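Local coordinates for putative mandelate racemase (Zymomonas mobilis, PDB 2OX4), which binds magnesium and probably acts as a lyase, a dehydratase-like member of the mandelate racemase branch of the enolase superfamily, at residues Y352-V357 with T380-Q385; V26-D31 with S96-A101. All blocks are in the same frame, centred on the assembly; numbering follows the deposited sequence.

Interaction 1: residues Y352-V357 with T380-Q385; sequences YEELCV and TEKLYQ
T380 and L383 meet the type I beta turn E353-C356 near helix 350-353, and two hydrogen bonds join the segments. T380 OG1 donates to E354 O at 2.9 Å, lying in the carbonyl plane; chi1 of 58°, which sets OG1 between the backbone N and carbonyl carbon of T380, aims it there. Separately, T380 N gives its hydrogen to the next carbonyl, L355 O, at 3.1 Å, from 46° above that carbonyl's plane. A water bridges further, donating to E354 O and accepting from K382 NZ. The charged pair is looser: the bend of K382 at chi3 places CE 3.3 Å from E354 OE1, while NZ, set by chi4, stays 4.0 Å from OE1, a long salt bridge. E354 has its stronger partner in R16, through OE2. Apolar contact is made by L355 CD2 and L383 CD1, 3.9 Å apart, the two side chains crossing near a right angle, while T380 CG2 packs on the C356 carbonyl carbon. A valine here in place of T380, lacking the hydroxyl, would probably leave E354 O without that direct bond to the 380-385 segment. The join is thus held mainly through backbone carbonyls, with charge secondary.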
loop_
_atom_site.group_PDB
_atom_site.type_symbol
_atom_site.label_atom_id
_atom_site.label_comp_id
_atom_site.label_asym_id
_atom_site.label_seq_id
_atom_site.Cartn_x
_atom_site.Cartn_y
_atom_site.Cartn_z
ATOM N N TYR C 352 32.281 28.688 26.573
ATOM C CA TYR C 352 30.867 28.437 26.845
ATOM C C TYR C 352 30.474 28.755 28.292
ATOM O O TYR C 352 29.430 29.368 28.530
ATOM C CB TYR C 352 30.456 27.030 26.395
ATOM C CG TYR C 352 29.982 27.006 24.950
ATOM C CD1 TYR C 352 30.828 26.607 23.911
ATOM C CD2 TYR C 352 28.691 27.423 24.623
ATOM C CE1 TYR C 352 30.382 26.609 22.576
ATOM C CE2 TYR C 352 28.242 27.429 23.312
ATOM C CZ TYR C 352 29.084 27.025 22.292
ATOM O OH TYR C 352 28.607 27.042 20.994
ATOM N N GLU C 353 31.320 28.384 29.252
ATOM C CA GLU C 353 31.071 28.714 30.666
ATOM C C GLU C 353 30.811 30.195 30.967
ATOM O O GLU C 353 29.990 30.509 31.818
ATOM C CB GLU C 353 32.186 28.181 31.572
ATOM C CG GLU C 353 32.332 26.671 31.547
ATOM C CD GLU C 353 33.657 26.187 32.128
ATOM O OE1 GLU C 353 33.890 26.391 33.342
ATOM O OE2 GLU C 353 34.461 25.596 31.369
ATOM N N GLU C 354 31.507 31.104 30.282
ATOM C CA GLU C 354 31.418 32.543 30.593
ATOM C C GLU C 354 30.098 33.204 30.171
ATOM O O GLU C 354 29.822 34.361 30.521
ATOM C CB GLU C 354 32.594 33.301 29.973
ATOM C CG GLU C 354 32.580 33.326 28.441
ATOM C CD GLU C 354 33.729 34.137 27.842
ATOM O OE1 GLU C 354 34.475 34.791 28.604
ATOM O OE2 GLU C 354 33.888 34.127 26.600
ATOM N N LEU C 355 29.286 32.463 29.420
ATOM C CA LEU C 355 28.083 33.015 28.801
ATOM C C LEU C 355 26.880 33.040 29.732
ATOM O O LEU C 355 25.962 33.840 29.528
ATOM C CB LEU C 355 27.732 32.242 27.524
ATOM C CG LEU C 355 28.808 32.214 26.437
ATOM C CD1 LEU C 355 28.346 31.366 25.254
ATOM C CD2 LEU C 355 29.148 33.631 25.993
ATOM N N CYS C 356 26.875 32.164 30.740
ATOM C CA CYS C 356 25.716 32.007 31.618
ATOM C C CYS C 356 26.056 32.091 33.101
ATOM O O CYS C 356 27.158 31.727 33.521
ATOM C CB CYS C 356 25.014 30.669 31.356
ATOM S SG CYS C 356 24.353 30.496 29.690
ATOM N N VAL C 357 25.079 32.537 33.884
ATOM C CA VAL C 357 25.202 32.685 35.332
ATOM C C VAL C 357 25.418 31.358 36.077
ATOM O O VAL C 357 26.300 31.273 36.942
ATOM C CB VAL C 357 23.999 33.479 35.907
ATOM C CG1 VAL C 357 24.017 33.503 37.430
ATOM C CG2 VAL C 357 24.000 34.903 35.359
ATOM N N THR C 380 25.089 36.302 31.211
ATOM C CA THR C 380 25.957 37.229 31.927
ATOM C C THR C 380 25.948 38.613 31.268
ATOM O O THR C 380 25.607 38.749 30.082
ATOM C CB THR C 380 27.392 36.681 31.972
ATOM O OG1 THR C 380 27.868 36.462 30.635
ATOM C CG2 THR C 380 27.425 35.353 32.735
ATOM N N GLU C 381 26.332 39.642 32.022
ATOM C CA GLU C 381 26.366 41.007 31.476
ATOM C C GLU C 381 27.383 41.154 30.350
ATOM O O GLU C 381 27.243 42.034 29.502
ATOM C CB GLU C 381 26.647 42.050 32.565
ATOM C CG GLU C 381 25.548 42.192 33.611
ATOM C CD GLU C 381 24.348 42.957 33.091
ATOM O OE1 GLU C 381 23.250 42.365 33.022
ATOM O OE2 GLU C 381 24.502 44.147 32.743
ATOM N N LYS C 382 28.397 40.288 30.353
ATOM C CA LYS C 382 29.457 40.301 29.342
ATOM C C LYS C 382 28.908 40.139 27.921
ATOM O O LYS C 382 29.511 40.626 26.958
ATOM C CB LYS C 382 30.462 39.177 29.609
ATOM C CG LYS C 382 31.909 39.552 29.302
ATOM C CD LYS C 382 32.757 38.334 28.941
ATOM C CE LYS C 382 32.523 37.170 29.893
ATOM N NZ LYS C 382 33.087 37.406 31.257
ATOM N N LEU C 383 27.768 39.457 27.794
ATOM C CA LEU C 383 27.173 39.198 26.483
ATOM C C LEU C 383 27.026 40.431 25.618
ATOM O O LEU C 383 27.225 40.361 24.413
ATOM C CB LEU C 383 25.824 38.494 26.612
ATOM C CG LEU C 383 25.954 37.049 26.138
ATOM C CD1 LEU C 383 26.491 36.205 27.289
ATOM C CD2 LEU C 383 24.619 36.554 25.660
ATOM N N TYR C 384 26.713 41.567 26.241
ATOM C CA TYR C 384 26.541 42.830 25.526
ATOM C C TYR C 384 27.819 43.268 24.809
ATOM O O TYR C 384 27.766 43.935 23.782
ATOM C CB TYR C 384 26.059 43.925 26.491
ATOM C CG TYR C 384 24.646 43.703 26.984
ATOM C CD1 TYR C 384 24.383 42.882 28.093
ATOM C CD2 TYR C 384 23.564 44.294 26.331
ATOM C CE1 TYR C 384 23.073 42.668 28.535
ATOM C CE2 TYR C 384 22.259 44.088 26.766
ATOM C CZ TYR C 384 22.019 43.276 27.863
ATOM O OH TYR C 384 20.722 43.075 28.277
ATOM N N GLN C 385 28.965 42.871 25.348
ATOM C CA GLN C 385 30.255 43.280 24.799
ATOM C C GLN C 385 30.867 42.247 23.845
ATOM O O GLN C 385 31.798 42.553 23.102
ATOM C CB GLN C 385 31.231 43.593 25.938
ATOM C CG GLN C 385 31.125 45.019 26.479
ATOM C CD GLN C 385 31.315 46.083 25.405
ATOM O OE1 GLN C 385 30.353 46.715 24.963
ATOM N NE2 GLN C 385 32.559 46.283 24.980
HETATM O O HOH W 1 30.872 36.044 32.506
#

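Interaction 2: residues V26-D31 with S96-A101; sequences VKVSTD and SAFDIA
V26 and V28 of strand 24-30 face helix 89-110 through A97, F98 and A101, and the short segments run at 47° to each other, their axes 8.4 Å apart at closest. This is helix-on-sheet packing in the N-terminal capping domain of the enolase superfamily, where an antiparallel sheet is covered by helices. By CA positions V26 pairs with A97 and V28 with A101, so two residues along the strand match one helical turn. K27, between the valines, points away from the helix; its amine meets the Y35 ring in a cation-pi contact. The side-chain contacts are apolar and buried. V26 divides its branches: CG1, between the backbone N and carbonyl carbon at chi1 69°, rests on A97, 3.9 Å from its CB and 3.7 Å from its carbonyl O, whereas CG2 goes to the F98 ring, 3.7 Å from CE2. The small side chain of A97 allows V26 CG1 to come this close to the helix backbone, while A101 offers its CB to V28 CG2 at 3.7 Å. Both valines cross F98 at about a right angle, and F98 continues onto I8 of strand 5-13 and onto L55, Y58 and L62 of helix 48-62, joining a second helix to the same core. At the ring itself, V28 CG2 lies near the ring plane, at the edge, 3.9 Å from CD2.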
loop_
_atom_site.group_PDB
_atom_site.type_symbol
_atom_site.label_atom_id
_atom_site.label_comp_id
_atom_site.label_asym_id
_atom_site.label_seq_id
_atom_site.Cartn_x
_atom_site.Cartn_y
_atom_site.Cartn_z
ATOM N N VAL C 26 18.251 35.080 22.848
ATOM C CA VAL C 26 17.202 36.093 22.833
ATOM C C VAL C 26 16.742 36.369 24.247
ATOM O O VAL C 26 16.499 35.438 25.028
ATOM C CB VAL C 26 15.990 35.717 21.900
ATOM C CG1 VAL C 26 15.179 34.535 22.456
ATOM C CG2 VAL C 26 15.082 36.932 21.685
ATOM N N LYS C 27 16.643 37.657 24.572
ATOM C CA LYS C 27 16.104 38.098 25.851
ATOM C C LYS C 27 14.834 38.917 25.629
ATOM O O LYS C 27 14.842 39.951 24.937
ATOM C CB LYS C 27 17.165 38.898 26.642
ATOM C CG LYS C 27 16.669 39.433 28.002
ATOM C CD LYS C 27 17.774 40.217 28.745
ATOM C CE LYS C 27 17.241 40.878 29.998
ATOM N NZ LYS C 27 18.362 41.495 30.777
ATOM N N VAL C 28 13.742 38.418 26.194
ATOM C CA VAL C 28 12.410 39.019 26.017
ATOM C C VAL C 28 11.968 39.664 27.320
ATOM O O VAL C 28 11.760 38.963 28.313
ATOM C CB VAL C 28 11.385 37.931 25.619
ATOM C CG1 VAL C 28 9.967 38.523 25.466
ATOM C CG2 VAL C 28 11.829 37.227 24.342
ATOM N N SER C 29 11.829 40.989 27.314
ATOM C CA SER C 29 11.448 41.740 28.527
ATOM C C SER C 29 9.985 42.155 28.496
ATOM O O SER C 29 9.422 42.388 27.421
ATOM C CB SER C 29 12.326 42.981 28.669
ATOM O OG SER C 29 13.678 42.602 28.808
ATOM N N THR C 30 9.379 42.268 29.676
ATOM C CA THR C 30 7.971 42.615 29.773
ATOM C C THR C 30 7.807 43.952 30.487
ATOM O O THR C 30 8.743 44.452 31.131
ATOM C CB THR C 30 7.143 41.558 30.544
ATOM O OG1 THR C 30 7.624 41.442 31.889
ATOM C CG2 THR C 30 7.170 40.194 29.850
ATOM N N ASP C 31 6.615 44.519 30.383
ATOM C CA ASP C 31 6.300 45.762 31.095
ATOM C C ASP C 31 6.427 45.658 32.623
ATOM O O ASP C 31 6.754 46.639 33.287
ATOM C CB ASP C 31 4.923 46.308 30.686
ATOM C CG ASP C 31 3.787 45.290 30.852
ATOM O OD1 ASP C 31 4.032 44.098 31.152
ATOM O OD2 ASP C 31 2.622 45.707 30.666
ATOM N N SER C 96 11.232 28.702 17.999
ATOM C CA SER C 96 11.763 27.954 19.147
ATOM C C SER C 96 12.312 28.895 20.214
ATOM O O SER C 96 11.993 28.746 21.399
ATOM C CB SER C 96 12.901 27.032 18.714
ATOM O OG SER C 96 12.477 26.059 17.773
ATOM N N ALA C 97 13.151 29.844 19.795
ATOM C CA ALA C 97 13.898 30.650 20.766
ATOM C C ALA C 97 12.943 31.522 21.560
ATOM O O ALA C 97 13.028 31.605 22.795
ATOM C CB ALA C 97 14.992 31.477 20.085
ATOM N N PHE C 98 11.995 32.133 20.858
ATOM C CA PHE C 98 10.957 32.911 21.504
ATOM C C PHE C 98 10.112 32.073 22.458
ATOM O O PHE C 98 9.860 32.483 23.594
ATOM C CB PHE C 98 10.105 33.639 20.457
ATOM C CG PHE C 98 10.768 34.876 19.923
ATOM C CD1 PHE C 98 11.132 34.971 18.592
ATOM C CD2 PHE C 98 11.055 35.939 20.781
ATOM C CE1 PHE C 98 11.745 36.130 18.110
ATOM C CE2 PHE C 98 11.668 37.103 20.304
ATOM C CZ PHE C 98 12.018 37.193 18.975
ATOM N N ASP C 99 9.717 30.884 22.015
ATOM C CA ASP C 99 8.884 30.007 22.838
ATOM C C ASP C 99 9.564 29.667 24.173
ATOM O O ASP C 99 8.936 29.735 25.227
ATOM C CB ASP C 99 8.472 28.750 22.052
ATOM C CG ASP C 99 7.500 27.885 22.821
ATOM O OD1 ASP C 99 6.280 28.164 22.790
ATOM O OD2 ASP C 99 7.976 26.937 23.461
ATOM N N ILE C 100 10.862 29.355 24.121
ATOM C CA ILE C 100 11.634 29.059 25.331
ATOM C C ILE C 100 11.591 30.273 26.296
ATOM O O ILE C 100 11.313 30.115 27.497
ATOM C CB ILE C 100 13.096 28.644 24.988
ATOM C CG1 ILE C 100 13.114 27.302 24.229
ATOM C CG2 ILE C 100 13.957 28.525 26.281
ATOM C CD1 ILE C 100 14.453 27.001 23.493
ATOM N N ALA C 101 11.823 31.469 25.762
ATOM C CA ALA C 101 11.797 32.698 26.578
ATOM C C ALA C 101 10.406 32.967 27.189
ATOM O O ALA C 101 10.297 33.423 28.339
ATOM C CB ALA C 101 12.254 33.879 25.760
#

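Along the chain, interaction 2 closes before interaction 1 opens, and their centres lie about 17 Å apart. Interaction 2 lies within the N-terminal capping domain, between its antiparallel sheet and helix 89-110. Interaction 1 is made by later chain, between the turn E353-C356 near helix 350-353 and the loop leading into strand 387-393, which joins that same sheet beside strand 5-13. The two meet lightly where Y384 OH packs 3.8 Å from K27 NZ. L383 also touches L25 of strand 24-30, so one strand presents residues to both contacts. The chain thus returns from the barrel domain to the capping domain, away from the magnesium site of E215, E241 and E267.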